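Local coordinates for protein glutamine synthetase (Streptomyces coelicolor, PDB 4BAX) that belongs to the glutamine synthetase family and assembles from ten chains, each joining a beta-Grasp domain to a catalytic domain, at residues W40-S45 with S55-K60; N92-L97 with A189-S194; Q196-R201 with V321-V326. All blocks are in the same frame, centred on the assembly; numbering follows the deposited sequence.

Interaction 1: W40-S45 with S55-K60; sequences WGFDGS and SDCVLK
Phe42 and Cys57 meet as a hydrogen-bonded pair of two antiparallel strands, with their side chains on the same side of the sheet. Cys57 CB lies over one face of the Phe42 ring, offset toward its rim and 3.8 Å from the ring centroid, a CH-pi contact. The sulfur follows obliquely, with Cys57 SG 4.5 Å from that centroid, and it also touches Gly44 CA. Leu59 comes up at the ring edge, where its CD2 is 3.5 Å from Phe42 CE1, the two side chains crossing at about a right angle. The ring reaches both neighbours because Phe42 CG sits between its own backbone N and carbonyl carbon (chi1 65°), which swings the phenyl group toward the 55-60 segment. Backbone bonds fix the register. Phe42 N gives to Cys57 O at 3.2 Å, and Cys57 N gives to Phe42 O at 3.1 Å. At the next hydrogen-bonded pair, Trp40 N gives to Leu59 O at 2.8 Å. Gly44 N adds a weak bond to Ser55 O. In the second layer Trp10 stacks on Phe42, while the Trp40 ring turns from the partner strand to Lys23, Lys25 and Tyr8. Asp43 and Asp56 both form salt bridges with Arg294 of a second subunit. The pairing is the outer hairpin of the five-stranded mixed sheet of the beta-Grasp domain, at a subunit interface.

Interaction 2: N92-L97 with A189-S194; sequences NTRAAL and APLEVS
Leu97 and Leu191 are the residues whose CA atoms come nearest, 7.2 Å apart, between the first turns of helices 94-103 and 190-210. Two helix N-terminal ends thus pack against each other within the catalytic domain, and no hydrogen bond joins them. Leu191 supplies the central side chain. Its CD2 methyl sits over the centre of one face of the Arg94 guanidinium, 3.7 Å from Arg94 CZ, and the two side chains cross at about a right angle. Arg94 can reach that methyl because its chain is extended from CG to NE. The guanidinium is also held by a salt bridge from Arg94 NH2 to Asp195. The same Leu191 CD2 lies 3.8 Å from Leu97 CD2, the two leucines sliding past each other in opposite directions. Leu97 uses both branches: CD1 touches Pro190 CB at 4.0 Å, while CD2 rests near Pro190 O and Ser194 OG. Asn92 caps helix 94-103, its OD1 accepting from Ala95 N at 3.0 Å, and Asn92 ND2 reaches Glu80 and Val81 of strand 75-82. Within the first turn of helix 190-210, after the N-cap Ala189, Pro190 O accepts twice, from Ser194 N and, at 3.0 Å, from Ser194 OG, the two donors arriving from opposite faces of its carbonyl plane.

Interaction 3: Q196-R201 with V321-V326; sequences QLWVAR and VDPYVV
The N-cap of helix 323-341, Asp322, is gripped by Trp198 on helix 190-210. Trp198 NE1 gives a hydrogen bond to Asp322 OD1 at 3.3 Å; the acceptor lies near the indole plane, but the donor stands above the carboxylate plane. Tyr324 N reaches the same oxygen from the opposite carboxylate face at 3.0 Å, the capping bond. With chi1 at -173° the carboxylate swings opposite the backbone N, bringing OD1 between the donors; OD2 bonds to Thr93. Pro323, in the first turn, lays CG and CD over one face of the indole, CG 3.3 Å from Trp198 NE1, and its CB touches Leu197 CD2. On the other side of the indole Tyr324 leans in obliquely, ring planes 38° apart, while its OH bonds to Asp195. This helix-helix contact of the glutamine synthetase fold is centred about 3 Å from the chain centre, with six of seven touching residues buried. Arg201, one turn further along, places NH1 over the same indole face as Pro323 and points its guanidinium at the chain just before the cap. Arg201 NH2 gives to Val321 O at 2.7 Å, in the carbonyl plane, with a weak second bond from NH1. Gln115 accepts from Arg201 NE.

Overall arrangement
Along the chain the three contacts open and close in order. Interaction 1 lies in the beta-Grasp sheet, its centre about 20 Å from that of interaction 2 and 21 Å from that of interaction 3, without touching either. Interactions 2 and 3 are one continuous packing region, with centres about 8 Å apart. Both use helix 190-210, and they meet directly where Arg94 CG packs on Tyr324 CE1 at 3.3 Å. The N-terminal turns of helices 94-103 and 323-341 thus both pack on the first half of helix 190-210 within the chain's interior, while interaction 1 faces a neighbouring subunit of the ten-chain assembly.

Interaction 1: W40-S45 with S55-K60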
# COMPACT_ATOMS: atom_id res chain seq x y z
N TRP A 40 17.04 -0.87 -47.20
CA TRP A 40 17.82 -0.69 -45.99
C TRP A 40 18.36 -2.03 -45.50
O TRP A 40 18.15 -3.07 -46.11
CB TRP A 40 16.94 -0.04 -44.92
CG TRP A 40 17.68 0.74 -43.89
CD1 TRP A 40 19.03 1.01 -43.86
CD2 TRP A 40 17.12 1.39 -42.74
NE1 TRP A 40 19.34 1.77 -42.75
CE2 TRP A 40 18.18 2.02 -42.05
CE3 TRP A 40 15.83 1.49 -42.23
CZ2 TRP A 40 17.98 2.74 -40.87
CZ3 TRP A 40 15.64 2.20 -41.06
CH2 TRP A 40 16.71 2.82 -40.39
N GLY A 41 19.03 -2.01 -44.36
CA GLY A 41 19.61 -3.24 -43.86
C GLY A 41 19.57 -3.26 -42.35
O GLY A 41 19.23 -2.26 -41.71
N PHE A 42 19.89 -4.41 -41.79
CA PHE A 42 20.00 -4.54 -40.35
C PHE A 42 20.89 -5.72 -40.02
O PHE A 42 21.31 -6.47 -40.90
CB PHE A 42 18.63 -4.69 -39.70
CG PHE A 42 17.92 -5.94 -40.07
CD1 PHE A 42 17.12 -5.99 -41.21
CD2 PHE A 42 18.06 -7.08 -39.29
CE1 PHE A 42 16.47 -7.16 -41.56
CE2 PHE A 42 17.40 -8.25 -39.64
CZ PHE A 42 16.61 -8.29 -40.78
N ASP A 43 21.19 -5.84 -38.73
CA ASP A 43 21.99 -6.95 -38.23
C ASP A 43 21.16 -8.18 -37.84
O ASP A 43 20.42 -8.16 -36.85
CB ASP A 43 22.86 -6.47 -37.09
CG ASP A 43 23.78 -5.33 -37.52
OD1 ASP A 43 24.03 -5.19 -38.75
OD2 ASP A 43 24.23 -4.54 -36.66
N GLY A 44 21.33 -9.25 -38.60
CA GLY A 44 20.53 -10.46 -38.45
C GLY A 44 20.68 -11.29 -37.19
O GLY A 44 19.73 -11.97 -36.79
N SER A 45 21.86 -11.25 -36.57
CA SER A 45 22.16 -12.11 -35.42
C SER A 45 21.16 -11.86 -34.30
O SER A 45 20.73 -12.79 -33.61
CB SER A 45 23.58 -11.82 -34.90
OG SER A 45 24.24 -10.84 -35.69
N SER A 55 25.22 -13.43 -41.36
CA SER A 55 24.03 -12.83 -41.95
C SER A 55 23.84 -11.34 -41.64
O SER A 55 23.67 -10.91 -40.50
CB SER A 55 22.75 -13.66 -41.68
OG SER A 55 22.33 -14.36 -42.84
N ASP A 56 23.87 -10.58 -42.73
CA ASP A 56 23.61 -9.17 -42.73
C ASP A 56 22.44 -9.17 -43.66
O ASP A 56 22.44 -9.90 -44.66
CB ASP A 56 24.76 -8.42 -43.38
CG ASP A 56 26.02 -8.50 -42.56
OD1 ASP A 56 25.91 -8.65 -41.33
OD2 ASP A 56 27.13 -8.39 -43.15
N CYS A 57 21.43 -8.37 -43.36
CA CYS A 57 20.19 -8.51 -44.08
C CYS A 57 19.80 -7.21 -44.76
O CYS A 57 20.29 -6.13 -44.41
CB CYS A 57 19.09 -8.97 -43.12
SG CYS A 57 19.43 -10.56 -42.33
N VAL A 58 18.96 -7.35 -45.79
CA VAL A 58 18.54 -6.22 -46.58
C VAL A 58 17.00 -6.07 -46.42
O VAL A 58 16.25 -7.06 -46.48
CB VAL A 58 18.90 -6.43 -48.07
CG1 VAL A 58 18.19 -5.41 -48.94
CG2 VAL A 58 20.43 -6.34 -48.25
N LEU A 59 16.57 -4.83 -46.22
CA LEU A 59 15.16 -4.48 -46.13
C LEU A 59 14.69 -3.90 -47.44
O LEU A 59 15.27 -2.92 -47.94
CB LEU A 59 14.96 -3.47 -45.00
CG LEU A 59 15.18 -4.10 -43.62
CD1 LEU A 59 15.13 -3.07 -42.47
CD2 LEU A 59 14.20 -5.25 -43.39
N LYS A 60 13.69 -4.55 -48.04
CA LYS A 60 13.14 -4.05 -49.27
C LYS A 60 11.65 -3.73 -49.09
O LYS A 60 10.87 -4.64 -48.83
CB LYS A 60 13.31 -5.11 -50.37
CG LYS A 60 12.86 -4.66 -51.72
CD LYS A 60 12.89 -5.87 -52.64
CE LYS A 60 12.41 -5.53 -54.04
NZ LYS A 60 13.29 -4.44 -54.56

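Interaction 2: N92-L97 with A189-S194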
# COMPACT_ATOMS: atom_id res chain seq x y z
N ASN A 92 11.99 -15.20 -45.41
CA ASN A 92 11.02 -14.53 -46.29
C ASN A 92 9.95 -15.49 -46.78
O ASN A 92 10.27 -16.46 -47.47
CB ASN A 92 11.77 -13.88 -47.45
CG ASN A 92 10.87 -13.03 -48.35
OD1 ASN A 92 9.68 -13.29 -48.51
ND2 ASN A 92 11.47 -12.03 -48.98
N THR A 93 8.69 -15.24 -46.42
CA THR A 93 7.55 -16.11 -46.79
C THR A 93 6.64 -15.41 -47.77
O THR A 93 5.73 -16.04 -48.36
CB THR A 93 6.72 -16.58 -45.56
OG1 THR A 93 6.13 -15.44 -44.90
CG2 THR A 93 7.57 -17.40 -44.59
N ARG A 94 6.89 -14.12 -47.95
CA ARG A 94 6.16 -13.32 -48.93
C ARG A 94 6.48 -13.75 -50.35
O ARG A 94 5.57 -13.83 -51.18
CB ARG A 94 6.46 -11.83 -48.75
CG ARG A 94 5.37 -10.93 -49.22
CD ARG A 94 5.87 -9.53 -49.47
NE ARG A 94 4.79 -8.65 -49.90
CZ ARG A 94 4.68 -8.19 -51.14
NH1 ARG A 94 5.58 -8.54 -52.04
NH2 ARG A 94 3.66 -7.38 -51.47
N ALA A 95 7.74 -14.06 -50.60
CA ALA A 95 8.20 -14.35 -51.95
C ALA A 95 7.51 -15.58 -52.54
O ALA A 95 7.24 -15.62 -53.74
CB ALA A 95 9.73 -14.49 -52.00
N ALA A 96 7.28 -16.59 -51.70
CA ALA A 96 6.56 -17.78 -52.13
C ALA A 96 5.12 -17.45 -52.52
O ALA A 96 4.63 -17.89 -53.57
CB ALA A 96 6.59 -18.86 -51.05
N LEU A 97 4.46 -16.62 -51.71
CA LEU A 97 3.09 -16.20 -52.00
C LEU A 97 3.06 -15.40 -53.31
O LEU A 97 2.11 -15.51 -54.08
CB LEU A 97 2.48 -15.41 -50.84
CG LEU A 97 1.09 -14.81 -51.14
CD1 LEU A 97 0.06 -15.93 -51.38
CD2 LEU A 97 0.60 -13.85 -50.02
N ALA A 189 -6.91 -8.96 -52.13
CA ALA A 189 -6.02 -9.88 -52.85
C ALA A 189 -4.96 -10.42 -51.87
O ALA A 189 -4.64 -9.75 -50.88
CB ALA A 189 -5.37 -9.14 -54.01
N PRO A 190 -4.39 -11.61 -52.16
CA PRO A 190 -3.56 -12.33 -51.17
C PRO A 190 -2.38 -11.52 -50.64
O PRO A 190 -2.18 -11.44 -49.42
CB PRO A 190 -3.05 -13.54 -51.96
CG PRO A 190 -4.06 -13.77 -53.04
CD PRO A 190 -4.63 -12.41 -53.38
N LEU A 191 -1.64 -10.87 -51.52
CA LEU A 191 -0.52 -10.05 -51.07
C LEU A 191 -0.99 -8.82 -50.30
O LEU A 191 -0.42 -8.48 -49.26
CB LEU A 191 0.39 -9.65 -52.24
CG LEU A 191 1.24 -10.79 -52.81
CD1 LEU A 191 1.72 -10.49 -54.23
CD2 LEU A 191 2.43 -11.08 -51.89
N GLU A 192 -2.05 -8.19 -50.79
CA GLU A 192 -2.56 -7.00 -50.14
C GLU A 192 -3.15 -7.32 -48.74
O GLU A 192 -2.93 -6.59 -47.77
CB GLU A 192 -3.56 -6.26 -51.04
CG GLU A 192 -3.90 -4.84 -50.59
CD GLU A 192 -2.76 -3.82 -50.74
OE1 GLU A 192 -1.66 -4.19 -51.23
OE2 GLU A 192 -2.95 -2.65 -50.32
N VAL A 193 -3.88 -8.42 -48.65
CA VAL A 193 -4.46 -8.80 -47.37
C VAL A 193 -3.42 -9.17 -46.31
O VAL A 193 -3.57 -8.82 -45.13
CB VAL A 193 -5.52 -9.93 -47.52
CG1 VAL A 193 -4.87 -11.32 -47.61
CG2 VAL A 193 -6.55 -9.85 -46.39
N SER A 194 -2.36 -9.83 -46.77
CA SER A 194 -1.28 -10.29 -45.91
C SER A 194 -0.45 -9.14 -45.40
O SER A 194 -0.10 -9.10 -44.21
CB SER A 194 -0.39 -11.28 -46.68
OG SER A 194 -1.00 -12.54 -46.88

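Interaction 3: Q196-R201 with V321-V326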
# COMPACT_ATOMS: atom_id res chain seq x y z
N GLN A 196 -1.45 -5.97 -45.17
CA GLN A 196 -2.25 -5.10 -44.29
C GLN A 196 -2.41 -5.69 -42.88
O GLN A 196 -2.28 -4.98 -41.89
CB GLN A 196 -3.63 -4.79 -44.91
CG GLN A 196 -3.60 -3.98 -46.22
CD GLN A 196 -4.95 -3.30 -46.56
OE1 GLN A 196 -5.87 -3.29 -45.75
NE2 GLN A 196 -5.03 -2.71 -47.76
N LEU A 197 -2.59 -7.01 -42.81
CA LEU A 197 -2.73 -7.73 -41.55
C LEU A 197 -1.47 -7.64 -40.67
O LEU A 197 -1.57 -7.46 -39.43
CB LEU A 197 -3.10 -9.20 -41.81
CG LEU A 197 -3.24 -10.08 -40.55
CD1 LEU A 197 -4.22 -9.45 -39.55
CD2 LEU A 197 -3.69 -11.50 -40.89
N TRP A 198 -0.30 -7.75 -41.31
CA TRP A 198 0.96 -7.62 -40.58
C TRP A 198 1.10 -6.23 -39.99
O TRP A 198 1.49 -6.05 -38.83
CB TRP A 198 2.16 -7.95 -41.48
CG TRP A 198 2.53 -9.39 -41.44
CD1 TRP A 198 2.59 -10.27 -42.50
CD2 TRP A 198 2.82 -10.16 -40.27
NE1 TRP A 198 2.95 -11.53 -42.06
CE2 TRP A 198 3.09 -11.49 -40.69
CE3 TRP A 198 2.91 -9.85 -38.91
CZ2 TRP A 198 3.44 -12.50 -39.79
CZ3 TRP A 198 3.25 -10.86 -38.01
CH2 TRP A 198 3.51 -12.17 -38.46
N VAL A 199 0.72 -5.25 -40.80
CA VAL A 199 0.78 -3.88 -40.38
C VAL A 199 -0.26 -3.63 -39.28
O VAL A 199 -0.00 -2.96 -38.27
CB VAL A 199 0.60 -2.93 -41.57
CG1 VAL A 199 0.46 -1.51 -41.06
CG2 VAL A 199 1.78 -3.05 -42.53
N ALA A 200 -1.44 -4.21 -39.48
CA ALA A 200 -2.49 -4.09 -38.49
C ALA A 200 -2.09 -4.76 -37.15
O ALA A 200 -2.40 -4.23 -36.07
CB ALA A 200 -3.82 -4.66 -39.04
N ARG A 201 -1.37 -5.89 -37.22
CA ARG A 201 -0.83 -6.53 -36.02
C ARG A 201 0.18 -5.60 -35.37
O ARG A 201 0.18 -5.39 -34.15
CB ARG A 201 -0.15 -7.87 -36.35
CG ARG A 201 -1.10 -9.06 -36.47
CD ARG A 201 -0.52 -10.12 -37.43
NE ARG A 201 -1.32 -11.34 -37.48
CZ ARG A 201 -0.83 -12.58 -37.61
NH1 ARG A 201 0.48 -12.80 -37.71
NH2 ARG A 201 -1.68 -13.62 -37.64
N VAL A 321 -1.14 -17.57 -37.00
CA VAL A 321 -0.73 -17.98 -38.34
C VAL A 321 -0.07 -16.82 -39.09
O VAL A 321 -0.42 -15.66 -38.89
CB VAL A 321 -1.92 -18.51 -39.17
CG1 VAL A 321 -2.91 -17.39 -39.53
CG2 VAL A 321 -1.42 -19.27 -40.40
N ASP A 322 0.93 -17.13 -39.91
CA ASP A 322 1.50 -16.17 -40.85
C ASP A 322 0.52 -16.07 -42.02
O ASP A 322 0.25 -17.07 -42.70
CB ASP A 322 2.86 -16.68 -41.35
CG ASP A 322 3.61 -15.65 -42.21
OD1 ASP A 322 2.97 -14.72 -42.77
OD2 ASP A 322 4.85 -15.76 -42.33
N PRO A 323 -0.00 -14.86 -42.29
CA PRO A 323 -0.95 -14.65 -43.40
C PRO A 323 -0.35 -15.02 -44.76
O PRO A 323 -1.07 -15.59 -45.60
CB PRO A 323 -1.28 -13.14 -43.33
CG PRO A 323 -0.21 -12.54 -42.44
CD PRO A 323 0.20 -13.64 -41.49
N TYR A 324 0.95 -14.80 -44.94
CA TYR A 324 1.63 -15.13 -46.19
C TYR A 324 1.52 -16.62 -46.47
O TYR A 324 1.37 -17.04 -47.64
CB TYR A 324 3.12 -14.74 -46.12
CG TYR A 324 3.40 -13.24 -46.10
CD1 TYR A 324 2.78 -12.38 -46.99
CD2 TYR A 324 4.25 -12.69 -45.14
CE1 TYR A 324 3.01 -11.02 -46.95
CE2 TYR A 324 4.49 -11.32 -45.10
CZ TYR A 324 3.87 -10.49 -46.01
OH TYR A 324 4.09 -9.13 -45.99
N VAL A 325 1.62 -17.41 -45.41
CA VAL A 325 1.54 -18.86 -45.50
C VAL A 325 0.12 -19.43 -45.74
O VAL A 325 -0.09 -20.20 -46.68
CB VAL A 325 2.21 -19.51 -44.26
CG1 VAL A 325 2.09 -21.03 -44.30
CG2 VAL A 325 3.67 -19.06 -44.16
N VAL A 326 -0.85 -19.01 -44.93
CA VAL A 326 -2.21 -19.53 -45.07
C VAL A 326 -2.80 -19.15 -46.43
O VAL A 326 -3.44 -19.98 -47.09
CB VAL A 326 -3.14 -19.14 -43.89
CG1 VAL A 326 -3.24 -17.61 -43.70
CG2 VAL A 326 -4.49 -19.79 -44.04